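Local coordinates for glycosyl hydrolase (Rhizobium leguminosarum bv. trifolii, PDB 5NDX), which probably hydrolyses O-glycosidic bonds as a family 39 glycoside hydrolase, a bacterial orthologue of human alpha-L-iduronidase, at residues L433-R444 and A493-D504. The protein carries 2 engineered substitutions. Numbering follows the deposited sequence.
Unlike the reference sequence in segment 433-444: Ile-440 (reference Leu).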
ATOM      1  N   LEU A 433     -21.461   7.396 -21.197  1.00 43.48           N
ATOM      2  CA  LEU A 433     -20.744   6.134 -21.460  1.00 44.51           C
ATOM      3  C   LEU A 433     -20.959   5.846 -22.946  1.00 45.81           C
ATOM      4  O   LEU A 433     -21.934   6.312 -23.510  1.00 44.83           O
ATOM      5  CB  LEU A 433     -21.351   4.970 -20.671  1.00 42.81           C
ATOM      6  CG  LEU A 433     -21.210   5.014 -19.129  1.00 42.40           C
ATOM      7  CD1 LEU A 433     -22.185   4.035 -18.497  1.00 41.24           C
ATOM      8  CD2 LEU A 433     -19.793   4.754 -18.723  1.00 40.12           C
ATOM      9  N   VAL A 434     -20.121   5.014 -23.532  1.00 48.80           N
ATOM     10  CA  VAL A 434     -20.327   4.577 -24.911  1.00 52.43           C
ATOM     11  C   VAL A 434     -21.454   3.556 -24.936  1.00 54.40           C
ATOM     12  O   VAL A 434     -21.379   2.546 -24.226  1.00 52.83           O
ATOM     13  CB  VAL A 434     -19.077   3.901 -25.486  1.00 56.29           C
ATOM     14  CG1 VAL A 434     -19.367   3.377 -26.909  1.00 58.40           C
ATOM     15  CG2 VAL A 434     -17.909   4.878 -25.445  1.00 56.25           C
ATOM     16  N   PRO A 435     -22.491   3.789 -25.754  1.00 58.06           N
ATOM     17  CA  PRO A 435     -23.589   2.808 -25.709  1.00 59.76           C
ATOM     18  C   PRO A 435     -23.197   1.364 -26.027  1.00 55.81           C
ATOM     19  O   PRO A 435     -22.214   1.131 -26.701  1.00 57.17           O
ATOM     20  CB  PRO A 435     -24.629   3.410 -26.672  1.00 64.87           C
ATOM     21  CG  PRO A 435     -24.445   4.893 -26.456  1.00 64.20           C
ATOM     22  CD  PRO A 435     -22.926   5.029 -26.438  1.00 62.21           C
ATOM     23  N   GLY A 436     -23.948   0.421 -25.454  1.00 53.35           N
ATOM     24  CA  GLY A 436     -23.541  -0.982 -25.344  1.00 48.84           C
ATOM     25  C   GLY A 436     -23.701  -1.406 -23.897  1.00 48.14           C
ATOM     26  O   GLY A 436     -23.910  -0.555 -23.035  1.00 51.87           O
ATOM     27  N   ARG A 437     -23.642  -2.707 -23.658  1.00 43.46           N
ATOM     28  CA  ARG A 437     -23.810  -3.310 -22.348  1.00 44.81           C
ATOM     29  C   ARG A 437     -22.666  -2.878 -21.432  1.00 38.95           C
ATOM     30  O   ARG A 437     -21.482  -2.884 -21.816  1.00 37.01           O
ATOM     31  CB  ARG A 437     -23.625  -4.825 -22.353  1.00 48.38           C
ATOM     32  CG  ARG A 437     -24.694  -5.745 -22.842  1.00 55.70           C
ATOM     33  CD  ARG A 437     -24.011  -7.077 -23.209  1.00 59.10           C
ATOM     34  NE  ARG A 437     -24.252  -8.165 -22.274  1.00 59.32           N
ATOM     35  CZ  ARG A 437     -23.436  -9.207 -22.053  1.00 59.46           C
ATOM     36  NH1 ARG A 437     -22.255  -9.334 -22.645  1.00 54.83           N
ATOM     37  NH2 ARG A 437     -23.794 -10.130 -21.167  1.00 60.95           N
ATOM     38  N   HIS A 438     -23.019  -2.665 -20.189  1.00 37.52           N
ATOM     39  CA  HIS A 438     -22.038  -2.441 -19.131  1.00 36.69           C
ATOM     40  C   HIS A 438     -22.410  -3.270 -17.946  1.00 36.17           C
ATOM     41  O   HIS A 438     -23.606  -3.544 -17.694  1.00 37.89           O
ATOM     42  CB  HIS A 438     -22.046  -0.974 -18.742  1.00 38.31           C
ATOM     43  CG  HIS A 438     -21.489  -0.088 -19.789  1.00 39.23           C
ATOM     44  ND1 HIS A 438     -20.184   0.365 -19.768  1.00 43.33           N
ATOM     45  CD2 HIS A 438     -22.040   0.414 -20.908  1.00 40.85           C
ATOM     46  CE1 HIS A 438     -19.971   1.134 -20.822  1.00 41.67           C
ATOM     47  NE2 HIS A 438     -21.073   1.164 -21.537  1.00 41.73           N
ATOM     48  N   ALA A 439     -21.395  -3.593 -17.167  1.00 34.32           N
ATOM     49  CA  ALA A 439     -21.568  -4.283 -15.887  1.00 33.29           C
ATOM     50  C   ALA A 439     -21.228  -3.306 -14.756  1.00 32.80           C
ATOM     51  O   ALA A 439     -20.272  -2.501 -14.859  1.00 32.36           O
ATOM     52  CB  ALA A 439     -20.673  -5.495 -15.821  1.00 31.96           C
ATOM     53  N   ILE A 440     -22.060  -3.341 -13.717  1.00 32.24           N
ATOM     54  CA  ILE A 440     -21.888  -2.513 -12.527  1.00 33.17           C
ATOM     55  C   ILE A 440     -21.447  -3.426 -11.382  1.00 31.78           C
ATOM     56  O   ILE A 440     -22.192  -4.343 -11.040  1.00 32.81           O
ATOM     57  CB  ILE A 440     -23.186  -1.797 -12.164  1.00 34.48           C
ATOM     58  CG1 ILE A 440     -23.689  -0.977 -13.361  1.00 36.13           C
ATOM     59  CG2 ILE A 440     -22.976  -0.879 -10.939  1.00 34.12           C
ATOM     60  CD1 ILE A 440     -25.125  -0.443 -13.158  1.00 38.78           C
ATOM     61  N   CYS A 441     -20.244  -3.186 -10.832  1.00 31.45           N
ATOM     62  CA  CYS A 441     -19.680  -3.918  -9.711  1.00 33.03           C
ATOM     63  C   CYS A 441     -19.559  -2.950  -8.554  1.00 33.51           C
ATOM     64  O   CYS A 441     -18.996  -1.870  -8.726  1.00 32.48           O
ATOM     65  CB  CYS A 441     -18.263  -4.481 -10.006  1.00 36.22           C
ATOM     66  SG  CYS A 441     -18.189  -5.288 -11.628  1.00 43.99           S
ATOM     67  N   LEU A 442     -20.130  -3.329  -7.403  1.00 31.55           N
ATOM     68  CA  LEU A 442     -20.109  -2.506  -6.214  1.00 31.33           C
ATOM     69  C   LEU A 442     -19.346  -3.229  -5.118  1.00 29.92           C
ATOM     70  O   LEU A 442     -19.784  -4.266  -4.658  1.00 31.75           O
ATOM     71  CB  LEU A 442     -21.525  -2.224  -5.754  1.00 30.37           C
ATOM     72  CG  LEU A 442     -22.465  -1.679  -6.823  1.00 32.28           C
ATOM     73  CD1 LEU A 442     -23.897  -1.764  -6.332  1.00 33.58           C
ATOM     74  CD2 LEU A 442     -22.106  -0.267  -7.248  1.00 33.28           C
ATOM     75  N   LEU A 443     -18.198  -2.706  -4.737  1.00 29.63           N
ATOM     76  CA  LEU A 443     -17.393  -3.267  -3.662  1.00 29.99           C
ATOM     77  C   LEU A 443     -17.513  -2.350  -2.415  1.00 29.76           C
ATOM     78  O   LEU A 443     -17.541  -1.123  -2.558  1.00 28.06           O
ATOM     79  CB  LEU A 443     -15.948  -3.322  -4.092  1.00 31.40           C
ATOM     80  CG  LEU A 443     -15.651  -4.173  -5.303  1.00 33.38           C
ATOM     81  CD1 LEU A 443     -14.304  -3.812  -5.872  1.00 34.86           C
ATOM     82  CD2 LEU A 443     -15.636  -5.625  -4.850  1.00 35.55           C
ATOM     83  N   ARG A 444     -17.540  -2.953  -1.228  1.00 28.02           N
ATOM     84  CA  ARG A 444     -17.795  -2.237   0.013  1.00 29.09           C
ATOM     85  C   ARG A 444     -16.944  -2.754   1.140  1.00 28.35           C
ATOM     86  O   ARG A 444     -16.825  -3.981   1.354  1.00 29.21           O
ATOM     87  CB  ARG A 444     -19.274  -2.390   0.401  1.00 29.54           C
ATOM     88  CG  ARG A 444     -19.740  -1.842   1.756  1.00 29.76           C
ATOM     89  CD  ARG A 444     -19.520  -0.368   1.917  1.00 30.05           C
ATOM     90  NE  ARG A 444     -20.325   0.436   1.024  1.00 30.34           N
ATOM     91  CZ  ARG A 444     -21.652   0.626   1.134  1.00 30.01           C
ATOM     92  NH1 ARG A 444     -22.373   0.047   2.079  1.00 30.35           N
ATOM     93  NH2 ARG A 444     -22.267   1.409   0.271  1.00 30.83           N
ATOM     94  N   ALA A 493     -15.471  -7.217  -0.712  1.00 30.68           N
ATOM     95  CA  ALA A 493     -16.746  -7.857  -0.881  1.00 31.30           C
ATOM     96  C   ALA A 493     -17.671  -7.099  -1.829  1.00 30.59           C
ATOM     97  O   ALA A 493     -17.801  -5.870  -1.761  1.00 27.69           O
ATOM     98  CB  ALA A 493     -17.431  -7.939   0.494  1.00 31.87           C
ATOM     99  N   LEU A 494     -18.375  -7.857  -2.658  1.00 30.45           N
ATOM    100  CA  LEU A 494     -19.487  -7.311  -3.424  1.00 31.05           C
ATOM    101  C   LEU A 494     -20.687  -6.949  -2.526  1.00 31.10           C
ATOM    102  O   LEU A 494     -21.243  -7.783  -1.818  1.00 32.09           O
ATOM    103  CB  LEU A 494     -19.932  -8.327  -4.492  1.00 33.07           C
ATOM    104  CG  LEU A 494     -18.871  -8.499  -5.621  1.00 33.83           C
ATOM    105  CD1 LEU A 494     -19.138  -9.709  -6.502  1.00 36.99           C
ATOM    106  CD2 LEU A 494     -18.782  -7.260  -6.482  1.00 34.07           C
ATOM    107  N   LEU A 495     -21.110  -5.708  -2.628  1.00 30.38           N
ATOM    108  CA  LEU A 495     -22.217  -5.172  -1.883  1.00 32.23           C
ATOM    109  C   LEU A 495     -23.517  -5.816  -2.381  1.00 33.10           C
ATOM    110  O   LEU A 495     -24.414  -6.114  -1.589  1.00 31.94           O
ATOM    111  CB  LEU A 495     -22.264  -3.639  -2.035  1.00 32.12           C
ATOM    112  CG  LEU A 495     -23.396  -2.934  -1.279  1.00 33.53           C
ATOM    113  CD1 LEU A 495     -23.243  -3.024   0.239  1.00 33.19           C
ATOM    114  CD2 LEU A 495     -23.456  -1.473  -1.724  1.00 34.57           C
ATOM    115  N   HIS A 496     -23.604  -5.985  -3.695  1.00 32.40           N
ATOM    116  CA  HIS A 496     -24.688  -6.735  -4.344  1.00 33.66           C
ATOM    117  C   HIS A 496     -24.075  -7.521  -5.503  1.00 34.69           C
ATOM    118  O   HIS A 496     -22.947  -7.212  -5.948  1.00 32.39           O
ATOM    119  CB  HIS A 496     -25.729  -5.803  -4.961  1.00 33.43           C
ATOM    120  CG  HIS A 496     -26.360  -4.896  -3.977  1.00 33.63           C
ATOM    121  ND1 HIS A 496     -27.223  -5.356  -3.009  1.00 34.41           N
ATOM    122  CD2 HIS A 496     -26.212  -3.570  -3.758  1.00 33.59           C
ATOM    123  CE1 HIS A 496     -27.575  -4.348  -2.231  1.00 33.38           C
ATOM    124  NE2 HIS A 496     -26.984  -3.257  -2.667  1.00 33.54           N
ATOM    125  N   PRO A 497     -24.821  -8.505  -6.006  1.00 36.93           N
ATOM    126  CA  PRO A 497     -24.348  -9.221  -7.182  1.00 36.68           C
ATOM    127  C   PRO A 497     -24.185  -8.276  -8.360  1.00 35.15           C
ATOM    128  O   PRO A 497     -24.875  -7.275  -8.468  1.00 33.70           O
ATOM    129  CB  PRO A 497     -25.459 -10.252  -7.450  1.00 37.81           C
ATOM    130  CG  PRO A 497     -25.979 -10.558  -6.077  1.00 40.26           C
ATOM    131  CD  PRO A 497     -25.970  -9.205  -5.361  1.00 38.20           C
ATOM    132  N   ILE A 498     -23.165  -8.533  -9.151  1.00 35.18           N
ATOM    133  CA  ILE A 498     -22.867  -7.678 -10.299  1.00 36.37           C
ATOM    134  C   ILE A 498     -24.136  -7.611 -11.170  1.00 36.62           C
ATOM    135  O   ILE A 498     -24.794  -8.613 -11.402  1.00 35.06           O
ATOM    136  CB  ILE A 498     -21.664  -8.262 -11.098  1.00 36.88           C
ATOM    137  CG1 ILE A 498     -20.369  -8.131 -10.267  1.00 38.19           C
ATOM    138  CG2 ILE A 498     -21.505  -7.593 -12.467  1.00 37.25           C
ATOM    139  CD1 ILE A 498     -19.208  -8.934 -10.838  1.00 39.55           C
ATOM    140  N   SER A 499     -24.492  -6.432 -11.617  1.00 36.87           N
ATOM    141  CA  SER A 499     -25.562  -6.350 -12.577  1.00 39.88           C
ATOM    142  C   SER A 499     -25.098  -5.901 -13.975  1.00 37.76           C
ATOM    143  O   SER A 499     -24.186  -5.086 -14.118  1.00 37.95           O
ATOM    144  CB  SER A 499     -26.687  -5.496 -12.032  1.00 43.45           C
ATOM    145  OG  SER A 499     -26.291  -4.297 -11.566  1.00 42.91           O
ATOM    146  N   VAL A 500     -25.703  -6.479 -14.993  1.00 34.12           N
ATOM    147  CA  VAL A 500     -25.400  -6.117 -16.356  1.00 34.35           C
ATOM    148  C   VAL A 500     -26.563  -5.298 -16.906  1.00 33.88           C
ATOM    149  O   VAL A 500     -27.734  -5.672 -16.795  1.00 32.83           O
ATOM    150  CB  VAL A 500     -25.113  -7.400 -17.199  1.00 35.71           C
ATOM    151  CG1 VAL A 500     -24.879  -7.085 -18.659  1.00 35.91           C
ATOM    152  CG2 VAL A 500     -23.916  -8.141 -16.641  1.00 36.29           C
ATOM    153  N   VAL A 501     -26.254  -4.158 -17.480  1.00 35.89           N
ATOM    154  CA  VAL A 501     -27.294  -3.214 -17.913  1.00 38.13           C
ATOM    155  C   VAL A 501     -27.077  -2.959 -19.426  1.00 41.36           C
ATOM    156  O   VAL A 501     -25.952  -2.694 -19.890  1.00 36.46           O
ATOM    157  CB  VAL A 501     -27.160  -1.888 -17.135  1.00 39.29           C
ATOM    158  CG1 VAL A 501     -28.121  -0.855 -17.671  1.00 43.70           C
ATOM    159  CG2 VAL A 501     -27.486  -2.106 -15.647  1.00 36.81           C
ATOM    160  N   ALA A 502     -28.150  -3.056 -20.182  1.00 47.08           N
ATOM    161  CA  ALA A 502     -28.119  -2.742 -21.619  1.00 59.62           C
ATOM    162  C   ALA A 502     -28.321  -1.247 -21.766  1.00 67.44           C
ATOM    163  O   ALA A 502     -29.449  -0.819 -21.975  1.00 72.49           O
ATOM    164  CB  ALA A 502     -29.225  -3.502 -22.342  1.00 59.59           C
ATOM    165  N   CYS A 503     -27.244  -0.458 -21.662  1.00 80.22           N
ATOM    166  CA  CYS A 503     -27.343   1.036 -21.636  1.00 85.57           C
ATOM    167  C   CYS A 503     -27.043   1.667 -23.019  1.00 81.64           C
ATOM    168  O   CYS A 503     -25.959   2.244 -23.285  1.00 73.34           O
ATOM    169  CB  CYS A 503     -26.507   1.670 -20.505  1.00 88.58           C
ATOM    170  SG  CYS A 503     -24.726   1.948 -20.770  1.00 95.66           S
ATOM    171  N   ASP A 504     -28.023   1.436 -23.884  1.00 76.69           N
ATOM    172  CA  ASP A 504     -28.362   2.224 -25.079  1.00 80.61           C
ATOM    173  C   ASP A 504     -28.232   3.775 -25.000  1.00 77.30           C
ATOM    174  O   ASP A 504     -27.888   4.405 -25.988  1.00 76.45           O
ATOM    175  CB  ASP A 504     -29.810   1.877 -25.446  1.00 82.63           C
ATOM    176  CG  ASP A 504     -30.741   1.902 -24.226  1.00 89.89           C
ATOM    177  OD1 ASP A 504     -30.257   1.651 -23.086  1.00 92.68           O
ATOM    178  OD2 ASP A 504     -31.947   2.190 -24.391  1.00 95.47           O
TER
HETATM  179  O   HOH W   1     -24.453  -4.512  -8.817  1.00 43.16           O
HETATM  180  O   HOH W   2     -22.006  -5.414  -7.645  1.00 32.00           O
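His-438 and Val-501 form an antiparallel hydrogen-bonded pair: His-438 N donates to Val-501 O, and Val-501 N reaches His-438 O at 2.7 Å, almost straight at 174°. Ile-440 and Ser-499 repeat the pattern. Beyond them the register slips by two residues, and pairing resumes with Leu-495 N to Leu-442 O and Arg-444 N to Ala-493 O. Two waters bridge the break: one adds a second donor to Ile-440 O and also donates to Pro-497 O, while the other links Leu-442 N (2.8 Å) to His-496 O.

Among the side chains, the orientation of the His-438 imidazole is held by NE2 donating to Val-434 O (3.0 Å, 176°), nearly in the ring plane. Leu-433 CD1 lies over the centre of one ring face, while Cys-503 SG approaches obliquely, 4.0 Å from the centroid, a contact left doubtful by the poor order of Cys-503. Replacing His-438 by an alanine would remove the imidazole and probably leave Val-434 O without its NE2 donor, with a gap opened beneath Leu-433 CD1.

Apolar contacts include Ile-440 CD1 on Val-501 CG2 (3.8 Å) and Cys-441 SG on Ile-498 CG1. Arg-444 bends at chi2 (60°) and chi3, folding its guanidinium back so that Leu-495 CD2 covers one face; its polar end makes a salt bridge to Asp-446 and hydrogen bonds to Thr-520 and Asp-513 O.

Strand 493-503 thus borders the mixed sheet beside strand 436-445, away from the ligand pocket, joined by six well-formed backbone hydrogen bonds and by apolar side-chain contacts, with two waters bridging the strands where direct pairing lapses.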